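Local coordinates for phenylacetic acid degradation-related protein (Silicibacter sp., PDB 2QWZ) that is a putative thioesterase of the thioesterase superfamily, probably hydrolysing acyl thioesters, though its substrate is not established, at residues 45-48 / 54-57; 41-46 / 60-65. One frame throughout, in Å; residues are numbered along the deposited sequence.

Contact 1: 45-48 / 54-57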
loop_
_atom_site.group_PDB
_atom_site.type_symbol
_atom_site.label_atom_id
_atom_site.label_comp_id
_atom_site.label_asym_id
_atom_site.label_seq_id
_atom_site.Cartn_x
_atom_site.Cartn_y
_atom_site.Cartn_z
ATOM N N SER A 45 -7.873 4.743 -24.224
ATOM C CA SER A 45 -7.003 5.003 -25.374
ATOM C C SER A 45 -5.670 5.642 -24.956
ATOM O O SER A 45 -5.614 6.383 -23.986
ATOM C CB SER A 45 -7.725 5.856 -26.425
ATOM O OG SER A 45 -8.096 7.148 -25.910
ATOM N N ILE A 46 -4.611 5.375 -25.708
ATOM C CA ILE A 46 -3.286 5.934 -25.440
ATOM C C ILE A 46 -3.160 7.341 -26.024
ATOM O O ILE A 46 -3.206 7.514 -27.231
ATOM C CB ILE A 46 -2.166 5.030 -26.046
ATOM C CG1 ILE A 46 -2.370 3.561 -25.680
ATOM C CG2 ILE A 46 -0.762 5.500 -25.626
ATOM C CD1 ILE A 46 -1.280 2.644 -26.203
ATOM N N ASP A 47 -3.001 8.363 -25.188
ATOM C CA ASP A 47 -2.575 9.659 -25.702
ATOM C C ASP A 47 -1.109 9.782 -26.111
ATOM O O ASP A 47 -0.796 10.462 -27.082
ATOM C CB ASP A 47 -2.869 10.786 -24.688
ATOM C CG ASP A 47 -4.319 11.041 -24.529
ATOM O OD1 ASP A 47 -5.108 10.436 -25.268
ATOM O OD2 ASP A 47 -4.677 11.855 -23.660
ATOM N N ALA A 48 -0.201 9.197 -25.351
ATOM C CA ALA A 48 1.222 9.275 -25.662
ATOM C C ALA A 48 1.960 8.081 -25.101
ATOM O O ALA A 48 1.547 7.506 -24.116
ATOM C CB ALA A 48 1.808 10.532 -25.096
ATOM N N ILE A 54 3.745 6.641 -20.138
ATOM C CA ILE A 54 2.588 6.561 -21.009
ATOM C C ILE A 54 1.525 7.485 -20.452
ATOM O O ILE A 54 1.433 7.584 -19.261
ATOM C CB ILE A 54 2.054 5.153 -21.036
ATOM C CG1 ILE A 54 1.029 4.979 -22.160
ATOM C CG2 ILE A 54 1.505 4.730 -19.675
ATOM C CD1 ILE A 54 0.690 3.495 -22.461
ATOM N N THR A 55 0.742 8.113 -21.323
ATOM C CA THR A 55 -0.513 8.813 -20.957
ATOM C C THR A 55 -1.708 8.090 -21.533
ATOM O O THR A 55 -1.836 7.969 -22.748
ATOM C CB THR A 55 -0.522 10.248 -21.435
ATOM O OG1 THR A 55 0.661 10.849 -20.960
ATOM C CG2 THR A 55 -1.734 11.032 -20.890
HETATM N N MSE A 56 -2.546 7.539 -20.654
HETATM C CA MSE A 56 -3.747 6.842 -21.066
HETATM C C MSE A 56 -4.977 7.669 -20.726
HETATM O O MSE A 56 -4.985 8.337 -19.689
HETATM C CB MSE A 56 -3.816 5.529 -20.342
HETATM C CG MSE A 56 -4.884 4.618 -20.809
HETATM SE SE MSE A 56 -4.386 3.386 -22.218
HETATM C CE MSE A 56 -2.855 2.424 -21.533
ATOM N N ARG A 57 -5.990 7.588 -21.598
ATOM C CA ARG A 57 -7.255 8.320 -21.479
ATOM C C ARG A 57 -8.366 7.343 -21.156
ATOM O O ARG A 57 -8.451 6.258 -21.768
ATOM C CB ARG A 57 -7.594 9.014 -22.799
ATOM C CG ARG A 57 -8.824 9.935 -22.749
ATOM C CD ARG A 57 -9.032 10.637 -24.092
ATOM N NE ARG A 57 -7.991 11.625 -24.278
ATOM C CZ ARG A 57 -8.083 12.882 -23.877
ATOM N NH1 ARG A 57 -9.192 13.333 -23.306
ATOM N NH2 ARG A 57 -7.049 13.674 -24.030
#
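T55 O takes two backbone donors from the facing strand, both weak: D47 N at 2.7 Å, with a bent N-H...O angle of 128°, and A48 N at 3.3 Å. Two residues opposite one make this a classic beta bulge in an antiparallel hairpin, and the register slips by one beyond I46 and M56, a non-hydrogen-bonded pair. Before the bulge S45 and R57 form a regular hydrogen-bonded pair, with R57 N 2.7 Å from S45 O; past it T55 N binds A48 O. The bulge turns the D47 side chain toward the neighbouring strand, where R57 NE and NH2 form a salt bridge with its carboxylate. NE donates to the syn lone pair of D47 OD1 (3.3 Å, nearly straight at 165° and in the guanidinium plane), NH2 adding a weak bond to OD2; the two flat groups are inclined by 39°. R57 NH1 is further claimed by E140 and D116, so long arginine suits a site among three acids. The opposite face is apolar: I46 CG2 lies 3.9 Å from I54 CG1, and flexible selenomethionine M56 brings SE against I46 CG1. I46 and I54 pack against helix 26-36, M56 and I54 against helix 73-92, while strand 117-126 continues the sheet beyond 54-57.

Contact 2: 41-46 / 60-65. With ACT (acetate ion), chain E.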
loop_
_atom_site.group_PDB
_atom_site.type_symbol
_atom_site.label_atom_id
_atom_site.label_comp_id
_atom_site.label_asym_id
_atom_site.label_seq_id
_atom_site.Cartn_x
_atom_site.Cartn_y
_atom_site.Cartn_z
ATOM N N GLN A 41 -11.592 -1.214 -25.846
ATOM C CA GLN A 41 -11.974 -0.419 -27.011
ATOM C C GLN A 41 -13.244 0.347 -26.657
ATOM O O GLN A 41 -14.261 -0.257 -26.265
ATOM C CB GLN A 41 -12.204 -1.301 -28.246
ATOM N N GLY A 42 -13.156 1.673 -26.749
ATOM C CA GLY A 42 -14.248 2.552 -26.367
ATOM C C GLY A 42 -14.045 3.241 -25.034
ATOM O O GLY A 42 -14.585 4.329 -24.811
ATOM N N GLU A 43 -13.298 2.625 -24.124
ATOM C CA GLU A 43 -13.135 3.217 -22.786
ATOM C C GLU A 43 -11.751 3.811 -22.590
ATOM O O GLU A 43 -11.633 4.932 -22.110
ATOM C CB GLU A 43 -13.393 2.198 -21.676
ATOM C CG GLU A 43 -13.323 2.847 -20.301
ATOM C CD GLU A 43 -13.586 1.904 -19.160
ATOM O OE1 GLU A 43 -13.611 0.674 -19.386
ATOM O OE2 GLU A 43 -13.743 2.404 -18.019
ATOM N N PHE A 44 -10.726 3.033 -22.943
ATOM C CA PHE A 44 -9.307 3.402 -22.761
ATOM C C PHE A 44 -8.556 3.599 -24.080
ATOM O O PHE A 44 -8.613 2.737 -24.946
ATOM C CB PHE A 44 -8.593 2.344 -21.902
ATOM C CG PHE A 44 -9.120 2.280 -20.477
ATOM C CD1 PHE A 44 -9.055 3.397 -19.648
ATOM C CD2 PHE A 44 -9.709 1.146 -19.988
ATOM C CE1 PHE A 44 -9.544 3.353 -18.358
ATOM C CE2 PHE A 44 -10.189 1.095 -18.712
ATOM C CZ PHE A 44 -10.124 2.200 -17.893
ATOM N N SER A 45 -7.873 4.743 -24.224
ATOM C CA SER A 45 -7.003 5.003 -25.374
ATOM C C SER A 45 -5.670 5.642 -24.956
ATOM O O SER A 45 -5.614 6.383 -23.986
ATOM C CB SER A 45 -7.725 5.856 -26.425
ATOM O OG SER A 45 -8.096 7.148 -25.910
ATOM N N ILE A 46 -4.611 5.375 -25.708
ATOM C CA ILE A 46 -3.286 5.934 -25.440
ATOM C C ILE A 46 -3.160 7.341 -26.024
ATOM O O ILE A 46 -3.206 7.514 -27.231
ATOM C CB ILE A 46 -2.166 5.030 -26.046
ATOM C CG1 ILE A 46 -2.370 3.561 -25.680
ATOM C CG2 ILE A 46 -0.762 5.500 -25.626
ATOM C CD1 ILE A 46 -1.280 2.644 -26.203
ATOM N N VAL A 60 -14.773 9.395 -20.547
ATOM C CA VAL A 60 -15.808 9.483 -19.507
ATOM C C VAL A 60 -17.229 9.275 -20.065
ATOM O O VAL A 60 -18.122 8.777 -19.376
ATOM C CB VAL A 60 -15.732 10.822 -18.725
ATOM C CG1 VAL A 60 -16.178 11.969 -19.590
ATOM C CG2 VAL A 60 -16.592 10.776 -17.441
ATOM N N GLN A 61 -17.429 9.629 -21.315
ATOM C CA GLN A 61 -18.713 9.416 -21.947
ATOM C C GLN A 61 -19.124 7.946 -21.972
ATOM O O GLN A 61 -20.282 7.647 -21.740
ATOM C CB GLN A 61 -18.698 9.976 -23.362
ATOM C CG GLN A 61 -20.084 10.169 -23.935
ATOM C CD GLN A 61 -20.055 10.204 -25.425
ATOM O OE1 GLN A 61 -20.343 11.238 -26.044
ATOM N NE2 GLN A 61 -19.677 9.071 -26.029
ATOM N N GLU A 62 -18.174 7.045 -22.237
ATOM C CA GLU A 62 -18.424 5.612 -22.266
ATOM C C GLU A 62 -18.949 5.030 -20.948
ATOM O O GLU A 62 -19.354 3.868 -20.900
ATOM C CB GLU A 62 -17.133 4.896 -22.660
ATOM C CG GLU A 62 -17.255 3.392 -22.875
ATOM C CD GLU A 62 -17.095 2.572 -21.604
ATOM O OE1 GLU A 62 -16.647 3.118 -20.574
ATOM O OE2 GLU A 62 -17.419 1.370 -21.636
ATOM N N ARG A 63 -18.919 5.829 -19.883
ATOM C CA ARG A 63 -19.353 5.417 -18.557
ATOM C C ARG A 63 -20.815 5.770 -18.298
ATOM O O ARG A 63 -21.389 5.342 -17.301
ATOM C CB ARG A 63 -18.505 6.122 -17.492
ATOM C CG ARG A 63 -17.013 5.874 -17.575
ATOM C CD ARG A 63 -16.623 4.682 -16.772
ATOM N NE ARG A 63 -16.722 3.448 -17.538
ATOM C CZ ARG A 63 -17.086 2.269 -17.047
ATOM N NH1 ARG A 63 -17.421 2.124 -15.776
ATOM N NH2 ARG A 63 -17.135 1.218 -17.853
ATOM N N HIS A 64 -21.388 6.607 -19.156
ATOM C CA HIS A 64 -22.794 6.972 -19.063
ATOM C C HIS A 64 -23.193 7.208 -17.616
ATOM O O HIS A 64 -23.990 6.464 -17.048
ATOM C CB HIS A 64 -23.655 5.886 -19.705
ATOM C CG HIS A 64 -23.286 5.605 -21.126
ATOM N ND1 HIS A 64 -23.501 6.516 -22.141
ATOM C CD2 HIS A 64 -22.683 4.536 -21.698
ATOM C CE1 HIS A 64 -23.066 6.008 -23.282
ATOM N NE2 HIS A 64 -22.558 4.811 -23.039
ATOM N N LEU A 65 -22.612 8.251 -17.037
ATOM C CA LEU A 65 -22.894 8.657 -15.681
ATOM C C LEU A 65 -23.951 9.751 -15.711
ATOM O O LEU A 65 -24.029 10.514 -16.677
ATOM C CB LEU A 65 -21.614 9.192 -15.007
ATOM C CG LEU A 65 -20.371 8.290 -14.980
ATOM C CD1 LEU A 65 -19.170 9.063 -14.500
ATOM C CD2 LEU A 65 -20.574 7.075 -14.108
HETATM C C ACT E . -18.178 4.591 -13.166
HETATM O O ACT E . -18.770 3.876 -13.999
HETATM O OXT ACT E . -16.963 4.819 -13.400
HETATM C CH3 ACT E . -18.961 5.126 -11.991
#
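E43 and R63 meet through charge: E43 OE2 sits over one face of the R63 guanidinium, 3.2 Å from NE, with the carboxylate and guanidinium planes only 9° apart. No N-H points at this oxygen, so the salt bridge rests on charge alone. The glutamate reaches there fully stretched, CG anti to the backbone N (chi1 -176°) and the chain straight beyond it, while CG lies over the centre of its neighbour F44's ring. R63 instead folds at chi2 and chi3, which turns its planar head back beside E62 in the same 3-10 turn. There NE donates to E62 OE1 in a second salt bridge, 3.1 Å long, at 159° and close to the guanidinium plane; NH2 adds a weak bond to the same oxygen. E62 is itself bent at chi2, swinging its carboxylate across the E43 chain, so that E62 OE1 comes 3.3 Å from E43 CG. E62 CB also touches G42 O at 3.4 Å. Glycine suits position 42 because its backbone angles would jam a CB against the preceding carbonyl. R63 NH1 binds acetate O at 2.8 Å; this ion, probably a crystallisation addition, is also held by S72 and S75. The oxygens E43 OE2 and E62 OE1 are 3.9 Å apart, tolerable probably because both lie near R63 NE, one over the guanidinium face and the other at its edge. E43, E62 and R63 thus form a salt-bridge network, which probably holds the arginine head in place and ties the loop 60-65 to the turn leading into strand 44-49.

How the contacts relate
Contact 1 lies on strand 44-49, an outermost strand of the sheet within this chain, whereas contact 2 uses the turn just before it; their ranges share S45 and I46. Contact 1 pairs the strand with 53-58 through backbone bonds interrupted by a beta bulge and is partly buried, with apolar residues on its inner face. Contact 2 lies at the surface, where that turn meets the loop following 53-58, and depends on side-chain charge. An arginine bound by acids occurs in each: R57 is bonded by D47 across its contact, R63 by E62 within its own turn and met by E43 through charge alone. The centres are about 12 Å apart, and packing of F44 CD1 on R57 O, at 3.6 Å, joins the two regions.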